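Local coordinates for 3-carboxy-cis,cis-muconate cycloisomerase (Acinetobacter calcoaceticus, PDB 1Q5N), which is a mostly helical, four-subunit cycloisomerase of the fumarase/aspartase (lyase) superfamily, at residues S22-V27 / A62-D67; S28-A33 / Q111-T116. All blocks are in the same frame, centred on the assembly; numbering follows the deposited sequence.

Contact 1. Residues S22-V27 / A62-D67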
loop_
_atom_site.group_PDB
_atom_site.type_symbol
_atom_site.label_atom_id
_atom_site.label_comp_id
_atom_site.label_asym_id
_atom_site.label_seq_id
_atom_site.Cartn_x
_atom_site.Cartn_y
_atom_site.Cartn_z
ATOM N N SER A 22 9.398 -13.764 18.910
ATOM C CA SER A 22 10.847 -13.579 19.055
ATOM C C SER A 22 11.605 -14.801 18.437
ATOM O O SER A 22 11.019 -15.873 18.227
ATOM C CB SER A 22 11.179 -13.455 20.537
ATOM O OG SER A 22 11.004 -14.716 21.193
ATOM N N ASP A 23 12.890 -14.636 18.137
ATOM C CA ASP A 23 13.660 -15.725 17.561
ATOM C C ASP A 23 13.602 -16.993 18.417
ATOM O O ASP A 23 13.427 -18.122 17.920
ATOM C CB ASP A 23 15.121 -15.309 17.383
ATOM C CG ASP A 23 15.305 -14.262 16.287
ATOM O OD1 ASP A 23 14.440 -14.141 15.397
ATOM O OD2 ASP A 23 16.323 -13.549 16.309
ATOM N N ARG A 24 13.710 -16.776 19.720
ATOM C CA ARG A 24 13.711 -17.841 20.681
ATOM C C ARG A 24 12.362 -18.575 20.693
ATOM O O ARG A 24 12.332 -19.808 20.653
ATOM C CB ARG A 24 14.075 -17.242 22.031
ATOM C CG ARG A 24 14.433 -18.253 23.069
ATOM C CD ARG A 24 15.596 -17.780 23.976
ATOM N NE ARG A 24 15.869 -18.824 24.962
ATOM C CZ ARG A 24 14.921 -19.335 25.761
ATOM N NH1 ARG A 24 13.657 -18.878 25.683
ATOM N NH2 ARG A 24 15.223 -20.323 26.612
ATOM N N ALA A 25 11.241 -17.850 20.721
ATOM C CA ALA A 25 9.983 -18.574 20.692
ATOM C C ALA A 25 9.777 -19.291 19.351
ATOM O O ALA A 25 9.226 -20.409 19.319
ATOM C CB ALA A 25 8.777 -17.639 20.983
ATOM N N LEU A 26 10.209 -18.665 18.255
ATOM C CA LEU A 26 10.014 -19.272 16.943
ATOM C C LEU A 26 10.695 -20.649 16.904
ATOM O O LEU A 26 10.077 -21.652 16.527
ATOM C CB LEU A 26 10.552 -18.374 15.805
ATOM C CG LEU A 26 10.474 -19.061 14.416
ATOM C CD1 LEU A 26 9.013 -19.302 14.007
ATOM C CD2 LEU A 26 11.209 -18.234 13.391
ATOM N N VAL A 27 11.963 -20.691 17.323
ATOM C CA VAL A 27 12.711 -21.959 17.364
ATOM C C VAL A 27 12.042 -22.950 18.344
ATOM O O VAL A 27 12.039 -24.155 18.108
ATOM C CB VAL A 27 14.190 -21.741 17.745
ATOM C CG1 VAL A 27 14.880 -23.116 17.874
ATOM C CG2 VAL A 27 14.901 -20.872 16.662
ATOM N N ALA A 62 16.670 -28.769 24.002
ATOM C CA ALA A 62 17.360 -28.397 22.777
ATOM C C ALA A 62 17.519 -26.898 22.653
ATOM O O ALA A 62 18.540 -26.416 22.157
ATOM C CB ALA A 62 16.613 -28.941 21.571
ATOM N N ILE A 63 16.512 -26.165 23.116
ATOM C CA ILE A 63 16.527 -24.722 23.024
ATOM C C ILE A 63 17.749 -24.132 23.698
ATOM O O ILE A 63 18.312 -23.157 23.223
ATOM C CB ILE A 63 15.274 -24.116 23.653
ATOM C CG1 ILE A 63 15.239 -22.608 23.377
ATOM C CG2 ILE A 63 15.245 -24.393 25.151
ATOM C CD1 ILE A 63 14.868 -22.290 21.938
ATOM N N ASP A 64 18.173 -24.731 24.806
ATOM C CA ASP A 64 19.347 -24.235 25.517
ATOM C C ASP A 64 20.645 -24.640 24.880
ATOM O O ASP A 64 21.666 -23.966 25.051
ATOM C CB ASP A 64 19.310 -24.686 26.968
ATOM C CG ASP A 64 18.156 -24.067 27.710
ATOM O OD1 ASP A 64 18.143 -22.814 27.799
ATOM O OD2 ASP A 64 17.257 -24.816 28.172
ATOM N N LYS A 65 20.607 -25.720 24.114
ATOM C CA LYS A 65 21.813 -26.192 23.444
ATOM C C LYS A 65 22.047 -25.603 22.043
ATOM O O LYS A 65 23.153 -25.680 21.531
ATOM C CB LYS A 65 21.790 -27.706 23.342
ATOM C CG LYS A 65 21.750 -28.433 24.683
ATOM C CD LYS A 65 21.746 -29.915 24.396
ATOM C CE LYS A 65 21.647 -30.757 25.625
ATOM N NZ LYS A 65 21.693 -32.169 25.135
ATOM N N ILE A 66 21.015 -25.015 21.436
ATOM C CA ILE A 66 21.125 -24.430 20.112
ATOM C C ILE A 66 21.950 -23.125 20.018
ATOM O O ILE A 66 21.773 -22.216 20.810
ATOM C CB ILE A 66 19.703 -24.250 19.547
ATOM C CG1 ILE A 66 19.262 -25.585 18.941
ATOM C CG2 ILE A 66 19.651 -23.098 18.560
ATOM C CD1 ILE A 66 17.874 -25.624 18.604
ATOM N N ASP A 67 22.858 -23.049 19.045
ATOM C CA ASP A 67 23.735 -21.874 18.848
ATOM C C ASP A 67 23.062 -20.862 17.922
ATOM O O ASP A 67 23.066 -21.039 16.698
ATOM C CB ASP A 67 25.078 -22.301 18.232
ATOM C CG ASP A 67 26.041 -21.132 18.034
ATOM O OD1 ASP A 67 25.729 -20.016 18.481
ATOM O OD2 ASP A 67 27.127 -21.342 17.438
#
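Val27, near the start of helix 23-43, and Ile63, on the short helix 62-65, bring the two backbones closest, with 7.4 Å between their CA atoms, and no hydrogen bond spans the gap. The contact is apolar packing of side chains, with one backbone carbonyl, Arg24 O, taking part. Ile63 reaches across with CD1, which lies 3.8 Å from Arg24 O and also touches Val27 CG1. On the same valine branch, which chi1 of 176° sets anti to the backbone N, the second contact is Ile66 CD1, 4.0 Å from Val27 CG1; one methyl thus meets both isoleucine tips. Beside this apolar patch the Arg24 chain, bent at chi2, crosses Ile63 at about a right angle and lays one guanidinium face over it, Ile63 CG1 standing 3.8 Å above the plane and offset toward the rim. Asp64 lies at the guanidinium edge, but Arg24 NH2 and Asp64 OD1 are 4.0 Å apart, beyond a salt bridge, with the planes 48° apart; any attraction is probably weak. Ser22 caps helix 23-43: its OG accepts from Ala25 N at 3.2 Å, nearly straight at 168°. The contact packs the start of helix 23-43 against helix 62-65 and the residue after it, with Arg24 and Asp64 exposed. Among the neighbouring helices, Val27 also packs on Phe68 and Leu71 of helix 68-78 and Phe85 of helix 82-94, while Ile66 rests on Ile92.

Contact 2. Residues S28-A33 / Q111-T116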
loop_
_atom_site.group_PDB
_atom_site.type_symbol
_atom_site.label_atom_id
_atom_site.label_comp_id
_atom_site.label_asym_id
_atom_site.label_seq_id
_atom_site.Cartn_x
_atom_site.Cartn_y
_atom_site.Cartn_z
ATOM N N SER A 28 11.441 -22.439 19.415
ATOM C CA SER A 28 10.736 -23.281 20.364
ATOM C C SER A 28 9.590 -23.986 19.689
ATOM O O SER A 28 9.387 -25.185 19.865
ATOM C CB SER A 28 10.135 -22.444 21.481
ATOM O OG SER A 28 10.750 -22.805 22.678
ATOM N N TYR A 29 8.825 -23.225 18.912
ATOM C CA TYR A 29 7.667 -23.781 18.217
ATOM C C TYR A 29 8.117 -24.763 17.137
ATOM O O TYR A 29 7.419 -25.744 16.854
ATOM C CB TYR A 29 6.814 -22.663 17.588
ATOM C CG TYR A 29 6.029 -21.840 18.582
ATOM C CD1 TYR A 29 4.919 -22.385 19.234
ATOM C CD2 TYR A 29 6.324 -20.484 18.799
ATOM C CE1 TYR A 29 4.110 -21.618 20.063
ATOM C CE2 TYR A 29 5.506 -19.689 19.653
ATOM C CZ TYR A 29 4.399 -20.276 20.276
ATOM O OH TYR A 29 3.571 -19.560 21.120
ATOM N N MET A 30 9.279 -24.516 16.540
ATOM C CA MET A 30 9.771 -25.446 15.511
ATOM C C MET A 30 10.125 -26.781 16.176
ATOM O O MET A 30 9.853 -27.873 15.609
ATOM C CB MET A 30 10.996 -24.876 14.778
ATOM C CG MET A 30 10.608 -23.707 13.836
ATOM S SD MET A 30 12.058 -22.858 13.150
ATOM C CE MET A 30 12.367 -23.962 11.867
ATOM N N VAL A 31 10.723 -26.686 17.364
ATOM C CA VAL A 31 11.070 -27.877 18.121
ATOM C C VAL A 31 9.753 -28.619 18.404
ATOM O O VAL A 31 9.634 -29.829 18.161
ATOM C CB VAL A 31 11.761 -27.514 19.448
ATOM C CG1 VAL A 31 11.786 -28.751 20.403
ATOM C CG2 VAL A 31 13.197 -27.004 19.165
ATOM N N GLU A 32 8.751 -27.885 18.858
ATOM C CA GLU A 32 7.482 -28.501 19.161
ATOM C C GLU A 32 6.902 -29.243 17.947
ATOM O O GLU A 32 6.342 -30.352 18.078
ATOM C CB GLU A 32 6.525 -27.425 19.635
ATOM C CG GLU A 32 5.173 -27.918 20.141
ATOM C CD GLU A 32 4.344 -26.759 20.750
ATOM O OE1 GLU A 32 4.953 -25.767 21.254
ATOM O OE2 GLU A 32 3.089 -26.842 20.737
ATOM N N ALA A 33 7.021 -28.622 16.770
ATOM C CA ALA A 33 6.541 -29.241 15.533
ATOM C C ALA A 33 7.303 -30.568 15.200
ATOM O O ALA A 33 6.703 -31.532 14.695
ATOM C CB ALA A 33 6.692 -28.270 14.362
ATOM N N GLN A 111 9.248 -25.960 4.666
ATOM C CA GLN A 111 8.018 -25.203 4.785
ATOM C C GLN A 111 6.976 -25.874 5.740
ATOM O O GLN A 111 6.169 -25.173 6.359
ATOM C CB GLN A 111 7.420 -24.918 3.375
ATOM C CG GLN A 111 6.196 -23.999 3.467
ATOM C CD GLN A 111 5.721 -23.398 2.148
ATOM O OE1 GLN A 111 6.243 -23.733 1.052
ATOM N NE2 GLN A 111 4.688 -22.513 2.239
ATOM N N ASP A 112 6.977 -27.201 5.863
ATOM C CA ASP A 112 6.021 -27.824 6.774
ATOM C C ASP A 112 6.301 -27.325 8.202
ATOM O O ASP A 112 5.394 -26.924 8.916
ATOM C CB ASP A 112 6.147 -29.349 6.781
ATOM C CG ASP A 112 5.861 -29.971 5.428
ATOM O OD1 ASP A 112 4.934 -29.490 4.725
ATOM O OD2 ASP A 112 6.566 -30.954 5.071
ATOM N N ILE A 113 7.565 -27.345 8.605
ATOM C CA ILE A 113 7.922 -26.938 9.945
ATOM C C ILE A 113 7.730 -25.405 10.143
ATOM O O ILE A 113 7.273 -24.960 11.182
ATOM C CB ILE A 113 9.403 -27.318 10.231
ATOM C CG1 ILE A 113 9.606 -28.825 10.059
ATOM C CG2 ILE A 113 9.810 -26.851 11.620
ATOM C CD1 ILE A 113 8.648 -29.707 10.842
ATOM N N LEU A 114 8.098 -24.611 9.144
ATOM C CA LEU A 114 7.957 -23.158 9.238
ATOM C C LEU A 114 6.483 -22.740 9.278
ATOM O O LEU A 114 6.112 -21.955 10.147
ATOM C CB LEU A 114 8.703 -22.490 8.072
ATOM C CG LEU A 114 10.230 -22.705 8.223
ATOM C CD1 LEU A 114 10.926 -22.297 6.979
ATOM C CD2 LEU A 114 10.785 -21.922 9.410
ATOM N N ASP A 115 5.645 -23.273 8.374
ATOM C CA ASP A 115 4.219 -22.927 8.388
ATOM C C ASP A 115 3.508 -23.442 9.662
ATOM O O ASP A 115 2.593 -22.773 10.200
ATOM C CB ASP A 115 3.466 -23.506 7.186
ATOM C CG ASP A 115 3.715 -22.750 5.909
ATOM O OD1 ASP A 115 4.403 -21.699 5.929
ATOM O OD2 ASP A 115 3.209 -23.227 4.877
ATOM N N THR A 116 3.918 -24.622 10.150
ATOM C CA THR A 116 3.291 -25.144 11.349
ATOM C C THR A 116 3.691 -24.263 12.550
ATOM O O THR A 116 2.853 -23.914 13.369
ATOM C CB THR A 116 3.646 -26.673 11.602
ATOM O OG1 THR A 116 3.042 -27.490 10.583
ATOM C CG2 THR A 116 3.138 -27.103 12.983
#
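Met30 and Ala33, one turn apart on helix 23-43, meet Ile113 and Thr116, likewise spaced on helix 110-146, in a buried helix-helix crossing in the mostly helical fumarase/aspartase superfamily fold. The local axes approach to 8.9 Å at a crossing angle of 121°. Ile113 CG2 lies against the methionine chain, 3.9 Å from Met30 CB and as far from Met30 CE, the two side chains crossing at about a right angle. The bend at chi3 (82°) turns the methyl of Met30 onto Leu114, with Met30 CE 3.6 Å from Leu114 CD2. Ala33 CB, a single methyl, meets Thr116 CG2 at 4.0 Å and Ile113 CD1 more loosely at 4.3 Å. Further out, Met30 and Leu114 both touch Ala82 of helix 82-94, and Leu114 also packs on Trp324. Away from helix 23-43, segment 111-116 carries a polar network: Asp112 OD1 accepts from Gly197 N and is bonded to His231 NE2, while Asp115 OD2 forms a salt bridge with Arg234 and a hydrogen bond with Gln195. One helical turn back, Gln111 NE2 donates to Asp115 OD2 at 3.1 Å, reaching the oxygen on its syn side, 24° out of the carboxylate plane.

From the N terminus, helix 23-43 enters both contacts: its N-terminal end in contact 1, the following residues in contact 2. Contact 1 closes a loop of 34 intervening residues, 27 of them helical, by returning segment 62-67 to residues 22-27. Contact 2 closes the longer loop, 77 residues, when helix 110-146 meets residues 28-33. Because the segments come in the order 22-27, 28-33, 62-67, 111-116, the two closures cross and do not nest. Their centres are 12 Å apart, and Ile63 CD1 packs 4.2 Å from Ser28 OG, joining them directly. Helix 82-94 borders both: Phe85 touches Val27 of contact 1 and Met30 of contact 2.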